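Local coordinates for VP1 (Polyomavirus HPyV7, PDB 4PCH), which forms the pentameric capsomere of the viral shell and probably takes part in attachment to the host cell, at residues T19-E24 with N67-P72; G132-P135 with R139-V142. All coordinates share one frame; numbering follows the deposited sequence.

Contact 1: T19-E24 with N67-P72; sequences TQYKVE and NLPEIP
Pro69 lays its ring over one face of the Tyr21 phenol, with CD above the ring, close to its centre and a little toward CD2 and CE2: Pro69 CD stands 3.6 Å from the centroid of the Tyr21 ring and only 12° off its normal. This is a CH-pi contact, the polarised C-H groups next to the proline nitrogen resting on the aromatic pi cloud. Pro69 CG extends the overlap to the other half of the same face, 3.7 Å from both CD1 and CE1 of Tyr21. Leu68 joins with a single methyl group. Its CD2 lies 3.9 Å from Tyr21 CE2, approaching neither squarely over the face nor at the edge. The same methyl makes a looser contact with Val23, CD2 of Leu68 being 4.4 Å from CG1 of Val23, so it reaches two residues on the same side of the strand.

No hydrogen bond joins the two segments; the contact is wholly apolar. Tyr21 is presented by its first torsion, with CG opposite the backbone N (chi1 176°), which carries the ring out from the strand towards the proline. One shell further out is Trp83, whose side chain packs against both Tyr21 and Leu68 and whose NE1 bonds to Pro69 O, fixing the loop backbone next to the proline ring that rests on the phenol.

In the jelly roll, residues 67-72 leave strand 62-67, which pairs with strand 224-236, and head for strands 75-76 and 79-93. The contact brings this connection against strand 9-27. Backbone bonds from Tyr21 to Cys266 and from Val23 to Val264 tie that strand to 253-271, which also pairs antiparallel with strand 79-93, the strand that carries Trp83.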
loop_
_atom_site.group_PDB
_atom_site.type_symbol
_atom_site.label_atom_id
_atom_site.label_comp_id
_atom_site.label_asym_id
_atom_site.label_seq_id
_atom_site.Cartn_x
_atom_site.Cartn_y
_atom_site.Cartn_z
ATOM N N THR B 19 -32.455 9.691 -24.658
ATOM C CA THR B 19 -31.815 8.363 -24.770
ATOM C C THR B 19 -30.689 8.150 -23.739
ATOM O O THR B 19 -29.932 7.200 -23.812
ATOM C CB THR B 19 -31.334 8.102 -26.214
ATOM O OG1 THR B 19 -30.231 8.962 -26.525
ATOM C CG2 THR B 19 -32.493 8.328 -27.216
ATOM N N GLN B 20 -30.593 9.039 -22.762
ATOM C CA GLN B 20 -29.642 8.891 -21.664
ATOM C C GLN B 20 -30.383 9.073 -20.360
ATOM O O GLN B 20 -31.348 9.823 -20.315
ATOM C CB GLN B 20 -28.530 9.923 -21.783
ATOM C CG GLN B 20 -27.703 9.779 -23.045
ATOM C CD GLN B 20 -26.687 10.890 -23.200
ATOM O OE1 GLN B 20 -25.508 10.716 -22.887
ATOM N NE2 GLN B 20 -27.143 12.044 -23.644
ATOM N N TYR B 21 -29.991 8.348 -19.309
ATOM C CA TYR B 21 -30.673 8.450 -18.026
ATOM C C TYR B 21 -29.682 8.063 -16.957
ATOM O O TYR B 21 -28.876 7.167 -17.155
ATOM C CB TYR B 21 -31.883 7.516 -17.958
ATOM C CG TYR B 21 -32.627 7.472 -16.629
ATOM C CD1 TYR B 21 -33.475 8.482 -16.251
ATOM C CD2 TYR B 21 -32.469 6.396 -15.757
ATOM C CE1 TYR B 21 -34.156 8.430 -15.041
ATOM C CE2 TYR B 21 -33.155 6.328 -14.570
ATOM C CZ TYR B 21 -33.986 7.354 -14.204
ATOM O OH TYR B 21 -34.652 7.284 -12.996
ATOM N N LYS B 22 -29.748 8.745 -15.831
ATOM C CA LYS B 22 -28.931 8.362 -14.711
ATOM C C LYS B 22 -29.820 8.237 -13.498
ATOM O O LYS B 22 -30.825 8.954 -13.361
ATOM C CB LYS B 22 -27.771 9.348 -14.491
ATOM C CG LYS B 22 -28.129 10.806 -14.504
ATOM C CD LYS B 22 -26.870 11.665 -14.488
ATOM C CE LYS B 22 -27.217 13.132 -14.639
ATOM N NZ LYS B 22 -26.010 13.977 -14.862
ATOM N N VAL B 23 -29.467 7.324 -12.622
ATOM C CA VAL B 23 -30.234 7.177 -11.404
ATOM C C VAL B 23 -29.304 6.977 -10.224
ATOM O O VAL B 23 -28.206 6.464 -10.390
ATOM C CB VAL B 23 -31.232 6.032 -11.532
ATOM C CG1 VAL B 23 -30.523 4.706 -11.756
ATOM C CG2 VAL B 23 -32.167 5.992 -10.326
ATOM N N GLU B 24 -29.774 7.396 -9.051
ATOM C CA GLU B 24 -28.982 7.329 -7.799
ATOM C C GLU B 24 -29.723 6.456 -6.795
ATOM O O GLU B 24 -30.956 6.412 -6.800
ATOM C CB GLU B 24 -28.791 8.722 -7.195
ATOM C CG GLU B 24 -27.855 9.627 -8.006
ATOM C CD GLU B 24 -27.561 10.998 -7.389
ATOM O OE1 GLU B 24 -28.025 11.328 -6.262
ATOM O OE2 GLU B 24 -26.838 11.776 -8.064
ATOM N N ASN B 67 -36.102 0.732 -10.876
ATOM C CA ASN B 67 -36.810 0.759 -12.144
ATOM C C ASN B 67 -36.271 1.890 -13.057
ATOM O O ASN B 67 -35.943 2.976 -12.610
ATOM C CB ASN B 67 -38.313 0.878 -11.915
ATOM C CG ASN B 67 -38.888 -0.299 -11.123
ATOM O OD1 ASN B 67 -38.458 -1.451 -11.268
ATOM N ND2 ASN B 67 -39.855 -0.014 -10.289
ATOM N N LEU B 68 -36.175 1.607 -14.343
ATOM C CA LEU B 68 -35.706 2.579 -15.315
ATOM C C LEU B 68 -36.916 3.038 -16.117
ATOM O O LEU B 68 -37.928 2.375 -16.123
ATOM C CB LEU B 68 -34.675 1.931 -16.240
ATOM C CG LEU B 68 -33.486 1.355 -15.464
ATOM C CD1 LEU B 68 -32.623 0.514 -16.375
ATOM C CD2 LEU B 68 -32.657 2.450 -14.823
ATOM N N PRO B 69 -36.800 4.163 -16.832
ATOM C CA PRO B 69 -37.961 4.640 -17.559
ATOM C C PRO B 69 -38.420 3.706 -18.667
ATOM O O PRO B 69 -37.598 3.035 -19.274
ATOM C CB PRO B 69 -37.489 5.977 -18.138
ATOM C CG PRO B 69 -36.344 6.384 -17.295
ATOM C CD PRO B 69 -35.676 5.106 -16.886
ATOM N N GLU B 70 -39.720 3.673 -18.943
ATOM C CA GLU B 70 -40.208 2.954 -20.115
ATOM C C GLU B 70 -39.558 3.590 -21.369
ATOM O O GLU B 70 -39.392 4.807 -21.445
ATOM C CB GLU B 70 -41.730 3.047 -20.223
ATOM C CG GLU B 70 -42.299 2.403 -21.477
ATOM C CD GLU B 70 -43.787 2.605 -21.611
ATOM O OE1 GLU B 70 -44.451 2.770 -20.562
ATOM O OE2 GLU B 70 -44.290 2.606 -22.760
ATOM N N ILE B 71 -39.195 2.752 -22.330
ATOM C CA ILE B 71 -38.743 3.212 -23.630
ATOM C C ILE B 71 -39.918 2.996 -24.590
ATOM O O ILE B 71 -40.224 1.865 -24.945
ATOM C CB ILE B 71 -37.484 2.435 -24.092
ATOM C CG1 ILE B 71 -36.343 2.651 -23.097
ATOM C CG2 ILE B 71 -37.064 2.882 -25.513
ATOM C CD1 ILE B 71 -35.128 1.812 -23.356
ATOM N N PRO B 72 -40.614 4.083 -25.002
ATOM C CA PRO B 72 -41.682 3.843 -25.959
ATOM C C PRO B 72 -41.150 3.316 -27.298
ATOM O O PRO B 72 -40.009 3.605 -27.666
ATOM C CB PRO B 72 -42.293 5.230 -26.172
ATOM C CG PRO B 72 -41.170 6.165 -25.912
ATOM C CD PRO B 72 -40.265 5.517 -24.904
#

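Contact 2: G132-P135 with R139-V142; sequences GINP and RLKV
The Asn134 amide meets Leu140 at its edge: ND2 donates to the main-chain oxygen Leu140 O at 3.1 Å, and that oxygen lies in the amide plane. The other end of the amide forms an Asx turn, Asn134 OD1 accepting from the backbone N of Asp136 across the intervening Pro135. Thus the one flat group is held at both ends, by the turn it starts and by the carbonyl of Leu140, just ahead of strand 141-142, which fixes its rotation in this buried spot; Pro149 packs against the same side chain.

The bond to Leu140 is nearly straight at the hydrogen, 166°, but the donor is tilted 34° out of the carbonyl plane. With CG opposite the backbone N (chi1 -174°), the amide projects across the gap to the later segment. The loop between strands 129-132 and 141-142 is thereby closed side chain to backbone. It belongs to the long insertion of the VP1 jelly roll between strands 117-124 and 184-191.

Beyond the turn, strand 141-142 forms a two-stranded parallel sheet with 52-53 through backbone bonds from Lys141 to Asp51 and Leu53. The contact also faces the pentamer interface: Gln97 and Ala99 of a neighbouring subunit pack on Pro135 and Leu140 respectively.

The Leu140 side chain runs alongside the OD1 end of the amide. Its CB comes within 3.4 Å of Asn134 OD1, and its CD2 methyl touches the ring of Pro135, 3.8 Å from CD and 3.9 Å from CG.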
loop_
_atom_site.group_PDB
_atom_site.type_symbol
_atom_site.label_atom_id
_atom_site.label_comp_id
_atom_site.label_asym_id
_atom_site.label_seq_id
_atom_site.Cartn_x
_atom_site.Cartn_y
_atom_site.Cartn_z
ATOM N N GLY B 132 -22.771 -20.854 -2.616
ATOM C CA GLY B 132 -22.866 -21.119 -1.171
ATOM C C GLY B 132 -21.687 -21.937 -0.701
ATOM O O GLY B 132 -21.436 -23.000 -1.247
ATOM N N ILE B 133 -20.938 -21.433 0.284
ATOM C CA ILE B 133 -19.793 -22.161 0.816
ATOM C C ILE B 133 -19.822 -22.075 2.323
ATOM O O ILE B 133 -19.899 -20.983 2.869
ATOM C CB ILE B 133 -18.437 -21.537 0.376
ATOM C CG1 ILE B 133 -18.331 -21.556 -1.143
ATOM C CG2 ILE B 133 -17.284 -22.293 1.028
ATOM C CD1 ILE B 133 -18.080 -22.915 -1.726
ATOM N N ASN B 134 -19.805 -23.226 2.978
ATOM C CA ASN B 134 -19.599 -23.248 4.430
ATOM C C ASN B 134 -18.110 -23.579 4.634
ATOM O O ASN B 134 -17.688 -24.659 4.244
ATOM C CB ASN B 134 -20.490 -24.278 5.101
ATOM C CG ASN B 134 -20.389 -24.219 6.627
ATOM O OD1 ASN B 134 -19.338 -23.890 7.164
ATOM N ND2 ASN B 134 -21.491 -24.508 7.321
ATOM N N PRO B 135 -17.334 -22.649 5.243
ATOM C CA PRO B 135 -15.896 -22.891 5.415
ATOM C C PRO B 135 -15.597 -24.058 6.326
ATOM O O PRO B 135 -14.490 -24.618 6.263
ATOM C CB PRO B 135 -15.372 -21.563 5.994
ATOM C CG PRO B 135 -16.540 -20.964 6.678
ATOM C CD PRO B 135 -17.713 -21.330 5.780
ATOM N N ARG B 139 -18.741 -27.911 11.621
ATOM C CA ARG B 139 -18.713 -27.160 12.884
ATOM C C ARG B 139 -19.334 -25.751 12.870
ATOM O O ARG B 139 -19.621 -25.205 13.941
ATOM C CB ARG B 139 -17.268 -27.034 13.366
ATOM C CG ARG B 139 -16.531 -28.356 13.582
ATOM C CD ARG B 139 -15.129 -28.073 14.100
ATOM N NE ARG B 139 -14.259 -29.240 14.166
ATOM C CZ ARG B 139 -13.433 -29.659 13.200
ATOM N NH1 ARG B 139 -13.333 -29.036 12.024
ATOM N NH2 ARG B 139 -12.694 -30.733 13.412
ATOM N N LEU B 140 -19.484 -25.136 11.695
ATOM C CA LEU B 140 -20.051 -23.787 11.590
ATOM C C LEU B 140 -21.534 -23.937 11.323
ATOM O O LEU B 140 -21.925 -24.566 10.345
ATOM C CB LEU B 140 -19.427 -22.940 10.477
ATOM C CG LEU B 140 -19.945 -21.486 10.398
ATOM C CD1 LEU B 140 -19.486 -20.638 11.599
ATOM C CD2 LEU B 140 -19.547 -20.798 9.106
ATOM N N LYS B 141 -22.329 -23.385 12.241
ATOM C CA LYS B 141 -23.775 -23.488 12.188
ATOM C C LYS B 141 -24.381 -22.163 11.764
ATOM O O LYS B 141 -23.792 -21.093 11.967
ATOM C CB LYS B 141 -24.312 -23.912 13.548
ATOM C CG LYS B 141 -23.858 -25.317 13.955
ATOM C CD LYS B 141 -23.830 -25.458 15.469
ATOM C CE LYS B 141 -23.401 -26.853 15.908
ATOM N NZ LYS B 141 -23.334 -26.954 17.393
ATOM N N VAL B 142 -25.567 -22.251 11.150
ATOM C CA VAL B 142 -26.246 -21.086 10.582
ATOM C C VAL B 142 -27.718 -21.128 10.957
ATOM O O VAL B 142 -28.411 -22.098 10.661
ATOM C CB VAL B 142 -26.131 -21.075 9.041
ATOM C CG1 VAL B 142 -26.651 -19.748 8.478
ATOM C CG2 VAL B 142 -24.681 -21.297 8.627
#

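Contact 1 closes before contact 2 opens along the chain, and the two lie on opposite sides of its centre, their own centres 40 Å apart and their nearest atoms about 26 Å apart. All four segments belong to the VP1 coat domain. Contact 1 (19-24 with 67-72) belongs to the jelly-roll framework, setting strand 9-27 against the connection between strands 62-67 and 75-76. Contact 2 (132-135 with 139-142) shapes a loop inserted between core strands and packed against another subunit. One therefore joins the N-terminal strand to a loop at the margin of the jelly roll, the other sets the local form of a loop at the pentamer interface.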